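Local atomic coordinates of peptidase, zinc-dependent (Methanocorpusculum labreanum, PDB entry 3LMC), a protein that binds a zinc ion and, at a separate site, an iron ion, and probably acts as a metallopeptidase of the M54 family. Residues 15-29 with 139-151. Residues are numbered along the deposited sequence; the frame is centred on the assembly and turned at random.
Sequences LSRPVSEELSAVLEM and LIDRIVKEGAHEI. With ZN (zinc ion), chain C.
The carboxylate of Glu22 lies with one face toward Ile140, whose CG2 stands over that face, 4.1 Å from Glu22 CD; Val144 CG2 reaches the same side more obliquely, while OE1 is salt-bridged to Lys181. Another flat group is the ring of His149, whose CB turns away from helix 16-27: zinc binds NE2, ND1 donates to the carbonyl of Ile166, and water 1 and Glu150 CD lie at the ring edge, in plane. Helices 16-27 and 139-151 cross at -44° with axes 9.3 Å apart, a worked example of apolar knobs-into-holes packing. Val144 is one knob, set among Val19, Glu22, Leu23 and Val26, with CG2 3.7 Å from Glu22 CB. Leu23 returns the gesture among Val144, Gly147, Ala148 and Ile151, its CD2 resting on backbone, 3.4 Å from Val144 O and 3.5 Å from Ala148 N. Nearer the start, Leu15 forks, CD1 meeting Leu139 and CD2 lying 3.7 Å from Ile140 CG1. With CG1 anti to its carbonyl carbon (chi1 -66°), Ile140 sends CD1 on to Pro18 CB (3.8 Å), while CG2 serves Val19 and Glu22. Replacing Ile140 by alanine would probably open a gap against Leu15 and Pro18 and leave the Glu22 carboxylate face only the oblique Val144 methyl of the two. Farther along, Leu27 and Ile151 cross at about a right angle, Leu27 CD2 3.9 Å from Ile151 CG2. Helix 136-154 also carries the HExxH motif: His149 and His153 bind zinc, and Glu150 OE1 accepts a hydrogen bond from zinc-bound water 1. His159 is the third protein ligand, giving the extended HExxHxxGxxH pattern of metzincin-like peptidases such as family M54.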
ATOM      1  N   LEU A  15      10.004   5.701  -9.861  1.00 18.89           N
ATOM      2  CA  LEU A  15       9.940   5.735  -8.402  1.00 17.88           C
ATOM      3  C   LEU A  15       9.740   4.332  -7.830  1.00 17.45           C
ATOM      4  O   LEU A  15       9.850   4.121  -6.614  1.00 17.54           O
ATOM      5  CB  LEU A  15       8.820   6.670  -7.933  1.00 22.00           C
ATOM      6  CG  LEU A  15       8.865   8.108  -8.467  1.00 26.86           C
ATOM      7  CD1 LEU A  15       7.612   8.875  -8.072  1.00 30.77           C
ATOM      8  CD2 LEU A  15      10.096   8.830  -7.980  1.00 26.89           C
ATOM      9  N   SER A  16       9.448   3.376  -8.710  1.00 24.90           N
ATOM     10  CA  SER A  16       9.129   1.995  -8.300  1.00 26.57           C
ATOM     11  C   SER A  16      10.220   1.374  -7.467  1.00 23.09           C
ATOM     12  O   SER A  16       9.985   0.908  -6.349  1.00 23.61           O
ATOM     13  CB  SER A  16       8.924   1.091  -9.520  1.00 29.14           C
ATOM     14  OG  SER A  16       7.592   1.173  -9.969  1.00 44.38           O
ATOM     15  N   ARG A  17      11.414   1.335  -8.038  1.00 19.72           N
ATOM     16  CA  ARG A  17      12.511   0.614  -7.418  1.00 26.24           C
ATOM     17  C   ARG A  17      12.873   1.185  -6.038  1.00 25.08           C
ATOM     18  O   ARG A  17      12.912   0.441  -5.060  1.00 23.13           O
ATOM     19  CB  ARG A  17      13.714   0.584  -8.353  1.00 31.07           C
ATOM     20  CG  ARG A  17      14.911  -0.146  -7.803  1.00 40.03           C
ATOM     21  CD  ARG A  17      16.053  -0.055  -8.795  1.00 47.77           C
ATOM     22  NE  ARG A  17      17.274  -0.673  -8.297  1.00 54.09           N
ATOM     23  CZ  ARG A  17      18.418  -0.689  -8.970  1.00 57.38           C
ATOM     24  NH1 ARG A  17      18.484  -0.121 -10.169  1.00 54.65           N
ATOM     25  NH2 ARG A  17      19.492  -1.271  -8.448  1.00 59.47           N
ATOM     26  N   PRO A  18      13.112   2.510  -5.948  1.00 23.59           N
ATOM     27  CA  PRO A  18      13.429   3.096  -4.638  1.00 24.98           C
ATOM     28  C   PRO A  18      12.349   2.812  -3.600  1.00 23.17           C
ATOM     29  O   PRO A  18      12.663   2.458  -2.465  1.00 25.49           O
ATOM     30  CB  PRO A  18      13.494   4.611  -4.921  1.00 25.26           C
ATOM     31  CG  PRO A  18      13.712   4.723  -6.366  1.00 25.57           C
ATOM     32  CD  PRO A  18      13.038   3.536  -7.003  1.00 22.15           C
ATOM     33  N   VAL A  19      11.087   2.972  -3.976  1.00 19.28           N
ATOM     34  CA  VAL A  19      10.002   2.672  -3.047  1.00 16.01           C
ATOM     35  C   VAL A  19      10.048   1.215  -2.567  1.00 18.07           C
ATOM     36  O   VAL A  19       9.946   0.923  -1.370  1.00 16.37           O
ATOM     37  CB  VAL A  19       8.632   2.970  -3.664  1.00 13.36           C
ATOM     38  CG1 VAL A  19       7.520   2.351  -2.796  1.00 17.37           C
ATOM     39  CG2 VAL A  19       8.453   4.481  -3.796  1.00 10.30           C
ATOM     40  N   SER A  20      10.203   0.298  -3.511  1.00 17.21           N
ATOM     41  CA  SER A  20      10.390  -1.109  -3.189  1.00 13.00           C
ATOM     42  C   SER A  20      11.541  -1.317  -2.185  1.00 17.25           C
ATOM     43  O   SER A  20      11.412  -2.078  -1.231  1.00 19.82           O
ATOM     44  CB  SER A  20      10.707  -1.870  -4.476  1.00 22.00           C
ATOM     45  OG  SER A  20      10.941  -3.232  -4.193  1.00 39.27           O
ATOM     46  N   GLU A  21      12.671  -0.651  -2.406  1.00 15.04           N
ATOM     47  CA  GLU A  21      13.872  -0.909  -1.601  1.00 21.58           C
ATOM     48  C   GLU A  21      13.768  -0.336  -0.197  1.00 18.94           C
ATOM     49  O   GLU A  21      14.213  -0.965   0.757  1.00 20.09           O
ATOM     50  CB  GLU A  21      15.134  -0.397  -2.322  1.00 18.96           C
ATOM     51  CG  GLU A  21      15.420  -1.192  -3.595  1.00 29.95           C
ATOM     52  CD  GLU A  21      16.455  -0.549  -4.485  1.00 38.94           C
ATOM     53  OE1 GLU A  21      17.067   0.459  -4.063  1.00 43.40           O
ATOM     54  OE2 GLU A  21      16.660  -1.061  -5.609  1.00 40.08           O
ATOM     55  N   GLU A  22      13.162   0.845  -0.076  1.00 18.77           N
ATOM     56  CA  GLU A  22      12.940   1.477   1.227  1.00 17.93           C
ATOM     57  C   GLU A  22      11.810   0.808   2.022  1.00 21.21           C
ATOM     58  O   GLU A  22      11.843   0.777   3.257  1.00 21.07           O
ATOM     59  CB  GLU A  22      12.614   2.953   1.040  1.00 16.37           C
ATOM     60  CG  GLU A  22      13.666   3.737   0.293  1.00 15.08           C
ATOM     61  CD  GLU A  22      13.605   5.229   0.602  1.00 21.17           C
ATOM     62  OE1 GLU A  22      12.817   5.631   1.487  1.00 22.49           O
ATOM     63  OE2 GLU A  22      14.363   5.993  -0.019  1.00 21.04           O
ATOM     64  N   LEU A  23      10.799   0.299   1.320  1.00 16.26           N
ATOM     65  CA  LEU A  23       9.754  -0.457   1.979  1.00 15.82           C
ATOM     66  C   LEU A  23      10.421  -1.680   2.569  1.00 19.90           C
ATOM     67  O   LEU A  23      10.180  -2.035   3.719  1.00 19.54           O
ATOM     68  CB  LEU A  23       8.654  -0.879   1.004  1.00 19.40           C
ATOM     69  CG  LEU A  23       7.508   0.101   0.733  1.00 21.70           C
ATOM     70  CD1 LEU A  23       6.486  -0.514  -0.227  1.00 20.34           C
ATOM     71  CD2 LEU A  23       6.845   0.492   2.054  1.00 25.06           C
ATOM     72  N   SER A  24      11.274  -2.326   1.785  1.00 18.85           N
ATOM     73  CA  SER A  24      11.951  -3.523   2.274  1.00 18.77           C
ATOM     74  C   SER A  24      12.845  -3.224   3.488  1.00 19.62           C
ATOM     75  O   SER A  24      12.903  -4.019   4.417  1.00 21.44           O
ATOM     76  CB  SER A  24      12.774  -4.168   1.166  1.00 26.87           C
ATOM     77  OG  SER A  24      13.588  -5.194   1.700  1.00 38.11           O
ATOM     78  N   ALA A  25      13.538  -2.085   3.480  1.00 22.12           N
ATOM     79  CA  ALA A  25      14.433  -1.741   4.588  1.00 21.70           C
ATOM     80  C   ALA A  25      13.675  -1.429   5.864  1.00 19.17           C
ATOM     81  O   ALA A  25      14.041  -1.896   6.926  1.00 21.78           O
ATOM     82  CB  ALA A  25      15.347  -0.577   4.223  1.00 17.19           C
ATOM     83  N   VAL A  26      12.610  -0.644   5.754  1.00 21.39           N
ATOM     84  CA  VAL A  26      11.860  -0.208   6.927  1.00 26.15           C
ATOM     85  C   VAL A  26      11.053  -1.365   7.552  1.00 26.37           C
ATOM     86  O   VAL A  26      10.919  -1.449   8.775  1.00 20.76           O
ATOM     87  CB  VAL A  26      10.972   1.051   6.625  1.00 28.45           C
ATOM     88  CG1 VAL A  26       9.823   0.720   5.672  1.00 19.93           C
ATOM     89  CG2 VAL A  26      10.447   1.648   7.919  1.00 34.65           C
ATOM     90  N   LEU A  27      10.555  -2.261   6.703  1.00 22.00           N
ATOM     91  CA  LEU A  27       9.840  -3.456   7.147  1.00 20.45           C
ATOM     92  C   LEU A  27      10.820  -4.560   7.589  1.00 26.18           C
ATOM     93  O   LEU A  27      10.459  -5.455   8.365  1.00 23.79           O
ATOM     94  CB  LEU A  27       8.942  -3.978   6.024  1.00 12.09           C
ATOM     95  CG  LEU A  27       7.762  -3.100   5.593  1.00 19.11           C
ATOM     96  CD1 LEU A  27       7.233  -3.535   4.228  1.00 21.71           C
ATOM     97  CD2 LEU A  27       6.640  -3.114   6.626  1.00 17.06           C
ATOM     98  N   GLU A  28      12.056  -4.487   7.096  1.00 22.87           N
ATOM     99  CA  GLU A  28      13.051  -5.523   7.355  1.00 27.45           C
ATOM    100  C   GLU A  28      12.548  -6.846   6.799  1.00 29.38           C
ATOM    101  O   GLU A  28      12.619  -7.876   7.477  1.00 28.26           O
ATOM    102  CB  GLU A  28      13.338  -5.658   8.858  1.00 28.83           C
ATOM    103  CG  GLU A  28      14.310  -4.630   9.407  1.00 38.15           C
ATOM    104  CD  GLU A  28      14.365  -4.612  10.939  1.00 45.86           C
ATOM    105  OE1 GLU A  28      13.528  -5.276  11.586  1.00 52.27           O
ATOM    106  OE2 GLU A  28      15.245  -3.929  11.499  1.00 45.69           O
HETATM  107  N   MSE A  29      12.046  -6.800   5.563  1.00 24.52           N
HETATM  108  CA  MSE A  29      11.465  -7.950   4.876  1.00 27.14           C
HETATM  109  C   MSE A  29      11.640  -7.771   3.366  1.00 24.74           C
HETATM  110  O   MSE A  29      11.557  -6.652   2.854  1.00 23.28           O
HETATM  111  CB  MSE A  29       9.962  -8.066   5.186  1.00 33.24           C
HETATM  112  CG  MSE A  29       9.598  -8.154   6.679  1.00 42.95           C
HETATM  113 SE   MSE A  29       7.672  -8.543   6.996  1.00 70.86          SE
HETATM  114  CE  MSE A  29       6.910  -6.815   6.562  1.00 35.22           C
ATOM    115  N   LEU A 139       7.958  12.391  -2.889  1.00 14.36           N
ATOM    116  CA  LEU A 139       6.904  11.434  -3.205  1.00 19.16           C
ATOM    117  C   LEU A 139       7.281  10.014  -2.773  1.00 20.86           C
ATOM    118  O   LEU A 139       6.425   9.273  -2.285  1.00 20.97           O
ATOM    119  CB  LEU A 139       6.538  11.449  -4.690  1.00 15.31           C
ATOM    120  CG  LEU A 139       5.352  10.528  -5.025  1.00 16.23           C
ATOM    121  CD1 LEU A 139       4.159  10.770  -4.077  1.00 10.11           C
ATOM    122  CD2 LEU A 139       4.916  10.660  -6.504  1.00 16.61           C
ATOM    123  N   ILE A 140       8.547   9.637  -2.973  1.00 17.61           N
ATOM    124  CA  ILE A 140       9.070   8.357  -2.481  1.00 16.18           C
ATOM    125  C   ILE A 140       8.921   8.284  -0.956  1.00 17.66           C
ATOM    126  O   ILE A 140       8.409   7.300  -0.407  1.00 21.13           O
ATOM    127  CB  ILE A 140      10.566   8.183  -2.860  1.00 17.39           C
ATOM    128  CG1 ILE A 140      10.736   8.059  -4.378  1.00 18.05           C
ATOM    129  CG2 ILE A 140      11.175   6.955  -2.141  1.00 13.82           C
ATOM    130  CD1 ILE A 140      12.188   8.198  -4.859  1.00 18.79           C
ATOM    131  N   ASP A 141       9.353   9.338  -0.266  1.00 14.16           N
ATOM    132  CA  ASP A 141       9.219   9.391   1.190  1.00 14.02           C
ATOM    133  C   ASP A 141       7.795   9.079   1.604  1.00 19.97           C
ATOM    134  O   ASP A 141       7.564   8.281   2.511  1.00 20.48           O
ATOM    135  CB  ASP A 141       9.531  10.777   1.740  1.00 16.47           C
ATOM    136  CG  ASP A 141      10.992  11.137   1.646  1.00 24.96           C
ATOM    137  OD1 ASP A 141      11.835  10.233   1.480  1.00 20.21           O
ATOM    138  OD2 ASP A 141      11.289  12.345   1.743  1.00 29.10           O
ATOM    139  N   ARG A 142       6.845   9.761   0.974  1.00 14.00           N
ATOM    140  CA  ARG A 142       5.448   9.655   1.381  1.00 18.32           C
ATOM    141  C   ARG A 142       4.854   8.283   1.098  1.00 15.51           C
ATOM    142  O   ARG A 142       4.212   7.692   1.977  1.00 18.10           O
ATOM    143  CB  ARG A 142       4.625  10.758   0.722  1.00 14.27           C
ATOM    144  CG  ARG A 142       5.014  12.136   1.226  1.00 13.75           C
ATOM    145  CD  ARG A 142       4.421  13.242   0.333  1.00 20.77           C
ATOM    146  NE  ARG A 142       4.694  14.554   0.900  1.00 21.65           N
ATOM    147  CZ  ARG A 142       4.901  15.656   0.180  1.00 23.79           C
ATOM    148  NH1 ARG A 142       4.867  15.612  -1.149  1.00 16.45           N
ATOM    149  NH2 ARG A 142       5.162  16.803   0.799  1.00 22.35           N
ATOM    150  N   ILE A 143       5.096   7.755  -0.100  1.00 12.13           N
ATOM    151  CA  ILE A 143       4.583   6.423  -0.447  1.00 17.54           C
ATOM    152  C   ILE A 143       5.157   5.332   0.445  1.00 14.37           C
ATOM    153  O   ILE A 143       4.467   4.385   0.796  1.00 16.20           O
ATOM    154  CB  ILE A 143       4.893   6.034  -1.895  1.00 17.85           C
ATOM    155  CG1 ILE A 143       4.279   7.053  -2.856  1.00 19.80           C
ATOM    156  CG2 ILE A 143       4.371   4.609  -2.191  1.00 14.68           C
ATOM    157  CD1 ILE A 143       4.530   6.738  -4.322  1.00 16.59           C
ATOM    158  N   VAL A 144       6.435   5.452   0.789  1.00 18.21           N
ATOM    159  CA  VAL A 144       7.075   4.465   1.638  1.00 14.90           C
ATOM    160  C   VAL A 144       6.428   4.466   3.015  1.00 19.00           C
ATOM    161  O   VAL A 144       6.131   3.412   3.576  1.00 15.20           O
ATOM    162  CB  VAL A 144       8.557   4.791   1.832  1.00 16.33           C
ATOM    163  CG1 VAL A 144       9.146   3.931   2.967  1.00 16.59           C
ATOM    164  CG2 VAL A 144       9.320   4.605   0.522  1.00 14.41           C
ATOM    165  N   LYS A 145       6.232   5.666   3.557  1.00 16.32           N
ATOM    166  CA  LYS A 145       5.697   5.836   4.895  1.00 14.45           C
ATOM    167  C   LYS A 145       4.251   5.354   5.018  1.00 17.63           C
ATOM    168  O   LYS A 145       3.879   4.712   6.003  1.00 19.05           O
ATOM    169  CB  LYS A 145       5.765   7.305   5.277  1.00 11.65           C
ATOM    170  CG  LYS A 145       7.162   7.836   5.578  1.00 16.67           C
ATOM    171  CD  LYS A 145       7.080   9.362   5.662  1.00 17.90           C
ATOM    172  CE  LYS A 145       8.393   9.975   6.065  1.00 23.54           C
ATOM    173  NZ  LYS A 145       8.167  11.413   6.387  1.00 18.76           N
ATOM    174  N   GLU A 146       3.434   5.657   4.016  1.00 21.41           N
ATOM    175  CA  GLU A 146       2.021   5.281   4.065  1.00 21.99           C
ATOM    176  C   GLU A 146       1.862   3.844   3.589  1.00 21.74           C
ATOM    177  O   GLU A 146       0.972   3.126   4.042  1.00 20.21           O
ATOM    178  CB  GLU A 146       1.160   6.243   3.247  1.00 25.57           C
ATOM    179  CG  GLU A 146      -0.274   5.782   3.049  1.00 41.70           C
ATOM    180  CD  GLU A 146      -1.112   5.862   4.317  1.00 51.21           C
ATOM    181  OE1 GLU A 146      -0.613   6.395   5.335  1.00 55.64           O
ATOM    182  OE2 GLU A 146      -2.275   5.402   4.290  1.00 50.11           O
ATOM    183  N   GLY A 147       2.747   3.416   2.695  1.00 24.21           N
ATOM    184  CA  GLY A 147       2.785   2.023   2.277  1.00 22.64           C
ATOM    185  C   GLY A 147       3.203   1.072   3.394  1.00 23.33           C
ATOM    186  O   GLY A 147       2.605   0.012   3.562  1.00 19.13           O
ATOM    187  N   ALA A 148       4.234   1.431   4.160  1.00 23.60           N
ATOM    188  CA  ALA A 148       4.663   0.574   5.264  1.00 17.89           C
ATOM    189  C   ALA A 148       3.592   0.558   6.356  1.00 15.78           C
ATOM    190  O   ALA A 148       3.425  -0.434   7.058  1.00 18.44           O
ATOM    191  CB  ALA A 148       6.015   1.020   5.826  1.00  9.64           C
ATOM    192  N   HIS A 149       2.865   1.662   6.482  1.00 15.93           N
ATOM    193  CA  HIS A 149       1.746   1.760   7.417  1.00 20.92           C
ATOM    194  C   HIS A 149       0.670   0.722   7.082  1.00 21.59           C
ATOM    195  O   HIS A 149       0.336  -0.119   7.904  1.00 20.69           O
ATOM    196  CB  HIS A 149       1.152   3.169   7.351  1.00 25.84           C
ATOM    197  CG  HIS A 149      -0.068   3.351   8.195  1.00 34.65           C
ATOM    198  ND1 HIS A 149      -0.025   3.918   9.450  1.00 42.76           N
ATOM    199  CD2 HIS A 149      -1.365   3.036   7.967  1.00 33.20           C
ATOM    200  CE1 HIS A 149      -1.242   3.939   9.962  1.00 38.51           C
ATOM    201  NE2 HIS A 149      -2.071   3.414   9.082  1.00 33.85           N
ATOM    202  N   GLU A 150       0.142   0.789   5.864  1.00 16.17           N
ATOM    203  CA  GLU A 150      -0.861  -0.147   5.395  1.00 17.28           C
ATOM    204  C   GLU A 150      -0.401  -1.591   5.519  1.00 19.04           C
ATOM    205  O   GLU A 150      -1.173  -2.436   5.949  1.00 17.60           O
ATOM    206  CB  GLU A 150      -1.239   0.136   3.942  1.00 18.61           C
ATOM    207  CG  GLU A 150      -1.708   1.563   3.664  1.00 21.58           C
ATOM    208  CD  GLU A 150      -2.812   2.015   4.599  1.00 32.99           C
ATOM    209  OE1 GLU A 150      -3.249   1.226   5.464  1.00 37.24           O
ATOM    210  OE2 GLU A 150      -3.258   3.169   4.472  1.00 39.31           O
ATOM    211  N   ILE A 151       0.847  -1.866   5.141  1.00 13.03           N
ATOM    212  CA  ILE A 151       1.400  -3.216   5.214  1.00 16.79           C
ATOM    213  C   ILE A 151       1.564  -3.698   6.656  1.00 23.68           C
ATOM    214  O   ILE A 151       1.451  -4.894   6.940  1.00 21.65           O
ATOM    215  CB  ILE A 151       2.768  -3.317   4.512  1.00 13.71           C
ATOM    216  CG1 ILE A 151       2.581  -3.292   2.985  1.00 16.31           C
ATOM    217  CG2 ILE A 151       3.452  -4.621   4.907  1.00 14.31           C
ATOM    218  CD1 ILE A 151       3.901  -3.106   2.199  1.00 18.25           C
TER
HETATM  219 ZN    ZN C 212      -4.197   2.874   9.198  1.00 38.63          ZN
HETATM  220  O   HOH W   1      -5.183   2.708   7.050  1.00 23.59           O